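PDB 1WY2: Xaa-Pro dipeptidase from Pyrococcus horikoshii, which probably hydrolyses dipeptides that carry a nonpolar residue followed by a C-terminal proline, using two metal ions per subunit. Local coordinates for residues V31-G36 with R122-I127; I25-N30 with G290-E295. One frame throughout, in Å; residues are numbered along the deposited sequence.

Interaction 1: V31-G36 with R122-I127; sequences VYYISG and RDMRII
Tyr33 on helix 28-35 and Arg125 on helix 118-125 mark the closest backbone approach, with their CA atoms 8.2 Å apart. The gap is bridged mainly by the Tyr33 side chain. Its CG is anti to the backbone N (chi1 -173°), which sends the ring across to the second helix. There Arg125 CG sits over the centre of one ring face in a CH-pi contact. Arg125 CG lies 3.6 Å from the centroid of the Tyr33 ring, only 4° off the ring normal. The two side chains point opposite ways as they pass, and the guanidinium plane is turned 47° from the ring. Met124 CB comes in obliquely, 3.8 Å from Tyr33 CE2. Both helices belong to the creatinase/prolidase N-terminal domain. Helix 28-35 follows strand 22-25 of its mixed sheet, and helix 118-125 follows the outermost strand 113-116. The phenol end is tied on through water 1, which is 2.7 Å from Tyr33 OH and donates to Ile127 O at 2.8 Å. Replacing Tyr33 by an alanine removes ring and hydroxyl, which would probably leave Arg125 CG without its flat partner and water 1 with one anchor fewer. Lys7 makes a cation-pi contact with the same ring. The polar end of Arg125 goes on to Asn30 OD1 and to salt bridges with Glu292 and Glu295.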
loop_
_atom_site.group_PDB
_atom_site.type_symbol
_atom_site.label_atom_id
_atom_site.label_comp_id
_atom_site.label_asym_id
_atom_site.label_seq_id
_atom_site.Cartn_x
_atom_site.Cartn_y
_atom_site.Cartn_z
ATOM N N VAL A 31 -9.028 -9.794 -7.641
ATOM C CA VAL A 31 -9.551 -9.469 -8.962
ATOM C C VAL A 31 -8.581 -10.006 -10.007
ATOM O O VAL A 31 -8.990 -10.563 -11.025
ATOM C CB VAL A 31 -9.715 -7.948 -9.144
ATOM C CG1 VAL A 31 -10.085 -7.629 -10.592
ATOM C CG2 VAL A 31 -10.787 -7.439 -8.203
ATOM N N TYR A 32 -7.286 -9.843 -9.750
ATOM C CA TYR A 32 -6.272 -10.330 -10.678
ATOM C C TYR A 32 -6.269 -11.853 -10.713
ATOM O O TYR A 32 -6.209 -12.469 -11.782
ATOM C CB TYR A 32 -4.879 -9.845 -10.266
ATOM C CG TYR A 32 -3.789 -10.433 -11.135
ATOM C CD1 TYR A 32 -3.624 -10.010 -12.452
ATOM C CD2 TYR A 32 -2.979 -11.470 -10.669
ATOM C CE1 TYR A 32 -2.686 -10.608 -13.288
ATOM C CE2 TYR A 32 -2.034 -12.078 -11.500
ATOM C CZ TYR A 32 -1.898 -11.641 -12.808
ATOM O OH TYR A 32 -0.986 -12.250 -13.647
ATOM N N TYR A 33 -6.333 -12.460 -9.533
ATOM C CA TYR A 33 -6.315 -13.912 -9.428
ATOM C C TYR A 33 -7.426 -14.556 -10.247
ATOM O O TYR A 33 -7.207 -15.539 -10.949
ATOM C CB TYR A 33 -6.472 -14.335 -7.967
ATOM C CG TYR A 33 -6.288 -15.820 -7.735
ATOM C CD1 TYR A 33 -5.025 -16.407 -7.820
ATOM C CD2 TYR A 33 -7.373 -16.635 -7.414
ATOM C CE1 TYR A 33 -4.847 -17.772 -7.586
ATOM C CE2 TYR A 33 -7.207 -17.998 -7.180
ATOM C CZ TYR A 33 -5.943 -18.560 -7.267
ATOM O OH TYR A 33 -5.776 -19.908 -7.041
ATOM N N ILE A 34 -8.619 -13.981 -10.160
ATOM C CA ILE A 34 -9.781 -14.522 -10.853
ATOM C C ILE A 34 -9.955 -14.114 -12.320
ATOM O O ILE A 34 -10.324 -14.947 -13.148
ATOM C CB ILE A 34 -11.066 -14.157 -10.074
ATOM C CG1 ILE A 34 -10.988 -14.748 -8.665
ATOM C CG2 ILE A 34 -12.301 -14.682 -10.797
ATOM C CD1 ILE A 34 -12.070 -14.246 -7.731
ATOM N N SER A 35 -9.674 -12.855 -12.648
ATOM C CA SER A 35 -9.866 -12.371 -14.019
ATOM C C SER A 35 -8.599 -12.130 -14.832
ATOM O O SER A 35 -8.641 -12.131 -16.067
ATOM C CB SER A 35 -10.670 -11.070 -13.998
ATOM O OG SER A 35 -9.860 -9.993 -13.554
ATOM N N GLY A 36 -7.480 -11.916 -14.150
ATOM C CA GLY A 36 -6.236 -11.651 -14.854
ATOM C C GLY A 36 -6.072 -10.164 -15.129
ATOM O O GLY A 36 -5.055 -9.728 -15.673
ATOM N N ARG A 122 -9.342 -18.416 0.050
ATOM C CA ARG A 122 -8.181 -18.988 0.727
ATOM C C ARG A 122 -7.844 -20.375 0.185
ATOM O O ARG A 122 -6.699 -20.661 -0.154
ATOM C CB ARG A 122 -8.447 -19.100 2.231
ATOM C CG ARG A 122 -7.378 -19.868 3.004
ATOM C CD ARG A 122 -7.932 -20.337 4.340
ATOM N NE ARG A 122 -9.047 -21.260 4.144
ATOM C CZ ARG A 122 -9.831 -21.709 5.119
ATOM N NH1 ARG A 122 -9.628 -21.317 6.370
ATOM N NH2 ARG A 122 -10.815 -22.555 4.843
ATOM N N ASP A 123 -8.847 -21.242 0.113
ATOM C CA ASP A 123 -8.623 -22.597 -0.366
ATOM C C ASP A 123 -7.962 -22.638 -1.741
ATOM O O ASP A 123 -7.186 -23.546 -2.029
ATOM C CB ASP A 123 -9.940 -23.384 -0.371
ATOM C CG ASP A 123 -10.392 -23.776 1.032
ATOM O OD1 ASP A 123 -9.673 -23.465 2.008
ATOM O OD2 ASP A 123 -11.469 -24.395 1.164
ATOM N N MET A 124 -8.265 -21.657 -2.585
ATOM C CA MET A 124 -7.660 -21.600 -3.911
ATOM C C MET A 124 -6.247 -21.022 -3.878
ATOM O O MET A 124 -5.299 -21.659 -4.336
ATOM C CB MET A 124 -8.511 -20.757 -4.864
ATOM C CG MET A 124 -9.856 -21.368 -5.223
ATOM S SD MET A 124 -10.650 -20.455 -6.566
ATOM C CE MET A 124 -11.138 -18.955 -5.702
ATOM N N ARG A 125 -6.103 -19.826 -3.315
ATOM C CA ARG A 125 -4.805 -19.158 -3.281
ATOM C C ARG A 125 -3.720 -19.792 -2.411
ATOM O O ARG A 125 -2.535 -19.630 -2.693
ATOM C CB ARG A 125 -4.986 -17.688 -2.883
ATOM C CG ARG A 125 -5.550 -16.811 -4.009
ATOM C CD ARG A 125 -5.802 -15.380 -3.542
ATOM N NE ARG A 125 -4.589 -14.753 -3.024
ATOM C CZ ARG A 125 -4.579 -13.650 -2.282
ATOM N NH1 ARG A 125 -5.717 -13.041 -1.972
ATOM N NH2 ARG A 125 -3.428 -13.166 -1.831
ATOM N N ILE A 126 -4.124 -20.519 -1.376
ATOM C CA ILE A 126 -3.173 -21.146 -0.460
ATOM C C ILE A 126 -2.328 -22.258 -1.093
ATOM O O ILE A 126 -1.257 -22.593 -0.590
ATOM C CB ILE A 126 -3.903 -21.687 0.794
ATOM C CG1 ILE A 126 -2.903 -21.862 1.944
ATOM C CG2 ILE A 126 -4.611 -22.994 0.465
ATOM C CD1 ILE A 126 -3.555 -22.107 3.298
ATOM N N ILE A 127 -2.817 -22.829 -2.190
ATOM C CA ILE A 127 -2.088 -23.874 -2.905
ATOM C C ILE A 127 -1.626 -23.276 -4.229
ATOM O O ILE A 127 -2.445 -22.922 -5.076
ATOM C CB ILE A 127 -2.982 -25.098 -3.196
ATOM C CG1 ILE A 127 -3.569 -25.642 -1.889
ATOM C CG2 ILE A 127 -2.170 -26.171 -3.929
ATOM C CD1 ILE A 127 -2.537 -26.034 -0.844
HETATM O O HOH W 1 -3.249 -20.469 -6.254
#

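Interaction 2: I25-N30 with G290-E295; sequences IAKNPN and GLEVHE. With GOL (glycerol), chain H; CAC (cacodylate ion), chain C.
The carboxylate of Glu292 has Pro29 CG over one face, 3.7 Å from its CD, while Lys27 NZ meets OE2 on the syn lone pair. The lysine contact is a salt bridge with a hydrogen bond, 2.8 Å from Lys27 NZ to Glu292 OE2. Glu292 OE1 forms a salt bridge with Arg125 of helix 118-125. It also accepts a bond of 2.6 Å from glycerol O3 to Glu292 OE1. The carboxylate is thus held at both oxygens, which is likely to fix its rotation. The His294 ring is a second flat group. A cacodylate lies at its edge and in its plane, with His294 NE2 donating to cacodylate O2 at 2.8 Å. Glycerol and cacodylate both probably come from the crystallisation liquor.

Lys27 stands at the N-cap position of helix 28-35. Its chi1 of -159° turns CG away from the backbone N, and the extended chain then carries NZ to the carboxylate. Next to it, the first turn of the helix rests on Leu291. Pro29 CB is 4.0 Å from Leu291 CB, and Leu291 CD1 lies 3.3 Å from Pro29 O. The loop is braced from within, since Glu292 N donates to Glu295 OE2 at 2.9 Å (N-H...O angle 158°).

His294 also packs edge-to-face with the metal ligand His287, so this loop borders the dinuclear metal site. The contact joins the start of helix 28-35, just after strand 22-25, to the loop between strands 286-288 and 297-299 of the metallopeptidase M24 region. Leu291 also touches Arg125 of helix 118-125 and Tyr220 of strand 220-229, which places the loop between the N-terminal helices and the M24 strands.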
loop_
_atom_site.group_PDB
_atom_site.type_symbol
_atom_site.label_atom_id
_atom_site.label_comp_id
_atom_site.label_asym_id
_atom_site.label_seq_id
_atom_site.Cartn_x
_atom_site.Cartn_y
_atom_site.Cartn_z
ATOM N N ILE A 25 -16.238 -9.530 -5.778
ATOM C CA ILE A 25 -14.793 -9.556 -5.532
ATOM C C ILE A 25 -14.251 -8.168 -5.875
ATOM O O ILE A 25 -14.394 -7.711 -7.011
ATOM C CB ILE A 25 -14.092 -10.610 -6.426
ATOM C CG1 ILE A 25 -14.647 -12.005 -6.118
ATOM C CG2 ILE A 25 -12.578 -10.583 -6.195
ATOM C CD1 ILE A 25 -14.397 -12.477 -4.693
ATOM N N ALA A 26 -13.624 -7.504 -4.903
ATOM C CA ALA A 26 -13.104 -6.154 -5.119
ATOM C C ALA A 26 -11.634 -5.912 -4.765
ATOM O O ALA A 26 -11.050 -4.928 -5.218
ATOM C CB ALA A 26 -13.972 -5.153 -4.370
ATOM N N LYS A 27 -11.031 -6.783 -3.961
ATOM C CA LYS A 27 -9.628 -6.581 -3.593
ATOM C C LYS A 27 -8.731 -6.881 -4.794
ATOM O O LYS A 27 -8.855 -7.932 -5.424
ATOM C CB LYS A 27 -9.251 -7.468 -2.406
ATOM C CG LYS A 27 -8.019 -6.979 -1.651
ATOM C CD LYS A 27 -7.683 -7.865 -0.456
ATOM C CE LYS A 27 -6.519 -7.285 0.345
ATOM N NZ LYS A 27 -6.152 -8.129 1.520
ATOM N N ASN A 28 -7.828 -5.952 -5.102
ATOM C CA ASN A 28 -6.926 -6.075 -6.245
ATOM C C ASN A 28 -6.303 -7.443 -6.496
ATOM O O ASN A 28 -6.381 -7.970 -7.611
ATOM C CB ASN A 28 -5.818 -5.025 -6.156
ATOM C CG ASN A 28 -6.362 -3.617 -6.099
ATOM O OD1 ASN A 28 -7.280 -3.266 -6.840
ATOM N ND2 ASN A 28 -5.796 -2.796 -5.221
ATOM N N PRO A 29 -5.656 -8.035 -5.479
ATOM C CA PRO A 29 -5.057 -9.353 -5.718
ATOM C C PRO A 29 -6.080 -10.412 -6.130
ATOM O O PRO A 29 -5.790 -11.264 -6.973
ATOM C CB PRO A 29 -4.366 -9.673 -4.388
ATOM C CG PRO A 29 -5.152 -8.884 -3.385
ATOM C CD PRO A 29 -5.403 -7.581 -4.101
ATOM N N ASN A 30 -7.276 -10.355 -5.548
ATOM C CA ASN A 30 -8.315 -11.321 -5.889
ATOM C C ASN A 30 -8.894 -11.062 -7.273
ATOM O O ASN A 30 -9.221 -12.001 -8.003
ATOM C CB ASN A 30 -9.428 -11.309 -4.838
ATOM C CG ASN A 30 -8.953 -11.834 -3.500
ATOM O OD1 ASN A 30 -8.111 -12.727 -3.448
ATOM N ND2 ASN A 30 -9.496 -11.297 -2.416
ATOM N N GLY A 290 2.404 -14.959 -1.671
ATOM C CA GLY A 290 1.818 -15.192 -2.983
ATOM C C GLY A 290 1.544 -13.867 -3.662
ATOM O O GLY A 290 2.461 -13.073 -3.860
ATOM N N LEU A 291 0.290 -13.625 -4.031
ATOM C CA LEU A 291 -0.077 -12.361 -4.657
ATOM C C LEU A 291 0.124 -11.225 -3.650
ATOM O O LEU A 291 0.221 -10.058 -4.028
ATOM C CB LEU A 291 -1.529 -12.400 -5.135
ATOM C CG LEU A 291 -1.768 -13.277 -6.364
ATOM C CD1 LEU A 291 -3.266 -13.388 -6.611
ATOM C CD2 LEU A 291 -1.058 -12.680 -7.578
ATOM N N GLU A 292 0.166 -11.581 -2.369
ATOM C CA GLU A 292 0.407 -10.617 -1.295
ATOM C C GLU A 292 1.594 -11.133 -0.485
ATOM O O GLU A 292 1.809 -12.341 -0.405
ATOM C CB GLU A 292 -0.831 -10.480 -0.403
ATOM C CG GLU A 292 -1.978 -9.754 -1.093
ATOM C CD GLU A 292 -3.272 -9.815 -0.311
ATOM O OE1 GLU A 292 -3.853 -10.911 -0.226
ATOM O OE2 GLU A 292 -3.707 -8.770 0.217
ATOM N N VAL A 293 2.375 -10.235 0.106
ATOM C CA VAL A 293 3.530 -10.683 0.873
ATOM C C VAL A 293 3.100 -11.383 2.163
ATOM O O VAL A 293 3.804 -12.257 2.661
ATOM C CB VAL A 293 4.499 -9.513 1.181
ATOM C CG1 VAL A 293 3.943 -8.641 2.273
ATOM C CG2 VAL A 293 5.870 -10.066 1.555
ATOM N N HIS A 294 1.940 -10.998 2.694
ATOM C CA HIS A 294 1.385 -11.618 3.894
ATOM C C HIS A 294 0.040 -12.256 3.554
ATOM O O HIS A 294 -0.946 -11.548 3.337
ATOM C CB HIS A 294 1.143 -10.591 5.006
ATOM C CG HIS A 294 2.393 -10.029 5.601
ATOM N ND1 HIS A 294 2.762 -8.711 5.445
ATOM C CD2 HIS A 294 3.353 -10.601 6.365
ATOM C CE1 HIS A 294 3.895 -8.495 6.089
ATOM N NE2 HIS A 294 4.275 -9.626 6.654
ATOM N N GLU A 295 -0.001 -13.582 3.492
ATOM C CA GLU A 295 -1.247 -14.285 3.207
ATOM C C GLU A 295 -1.308 -15.630 3.927
ATOM O O GLU A 295 -0.472 -15.914 4.782
ATOM C CB GLU A 295 -1.468 -14.450 1.690
ATOM C CG GLU A 295 -0.360 -15.126 0.894
ATOM C CD GLU A 295 -0.690 -15.181 -0.599
ATOM O OE1 GLU A 295 -0.878 -16.292 -1.140
ATOM O OE2 GLU A 295 -0.775 -14.109 -1.232
HETATM C C1 GOL H . -4.612 -13.160 4.597
HETATM O O1 GOL H . -5.036 -13.089 5.948
HETATM C C2 GOL H . -5.484 -12.282 3.697
HETATM O O2 GOL H . -5.429 -10.916 4.125
HETATM C C3 GOL H . -5.005 -12.386 2.250
HETATM O O3 GOL H . -5.794 -11.582 1.386
HETATM AS AS CAC C . 8.018 -9.171 6.642
HETATM O O1 CAC C . 9.024 -10.481 6.586
HETATM O O2 CAC C . 6.823 -9.551 7.690
HETATM C C1 CAC C . 8.898 -7.666 7.324
HETATM C C2 CAC C . 7.185 -8.867 4.992
#

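Overall arrangement
The centres of the two interactions are 8 Å apart, and both use helix 28-35. Interaction 2 takes its start and interaction 1 its later turns. Along the chain the order is 25-30, 31-36, 122-127, 290-295, so interaction 1 falls within the span that interaction 2 closes. Interaction 1 stays inside the N-terminal domain, whereas interaction 2 crosses to the M24 region. Arg125 of interaction 1 reaches both segments of interaction 2, probably bonding Asn30 on one and pairing with Glu292 and Glu295 on the other. Tyr33 CB packs on Leu291 CD1. The contacts join helices 28-35 and 118-125 to loop 290-295 near the metal site, and may influence how the two domains face each other.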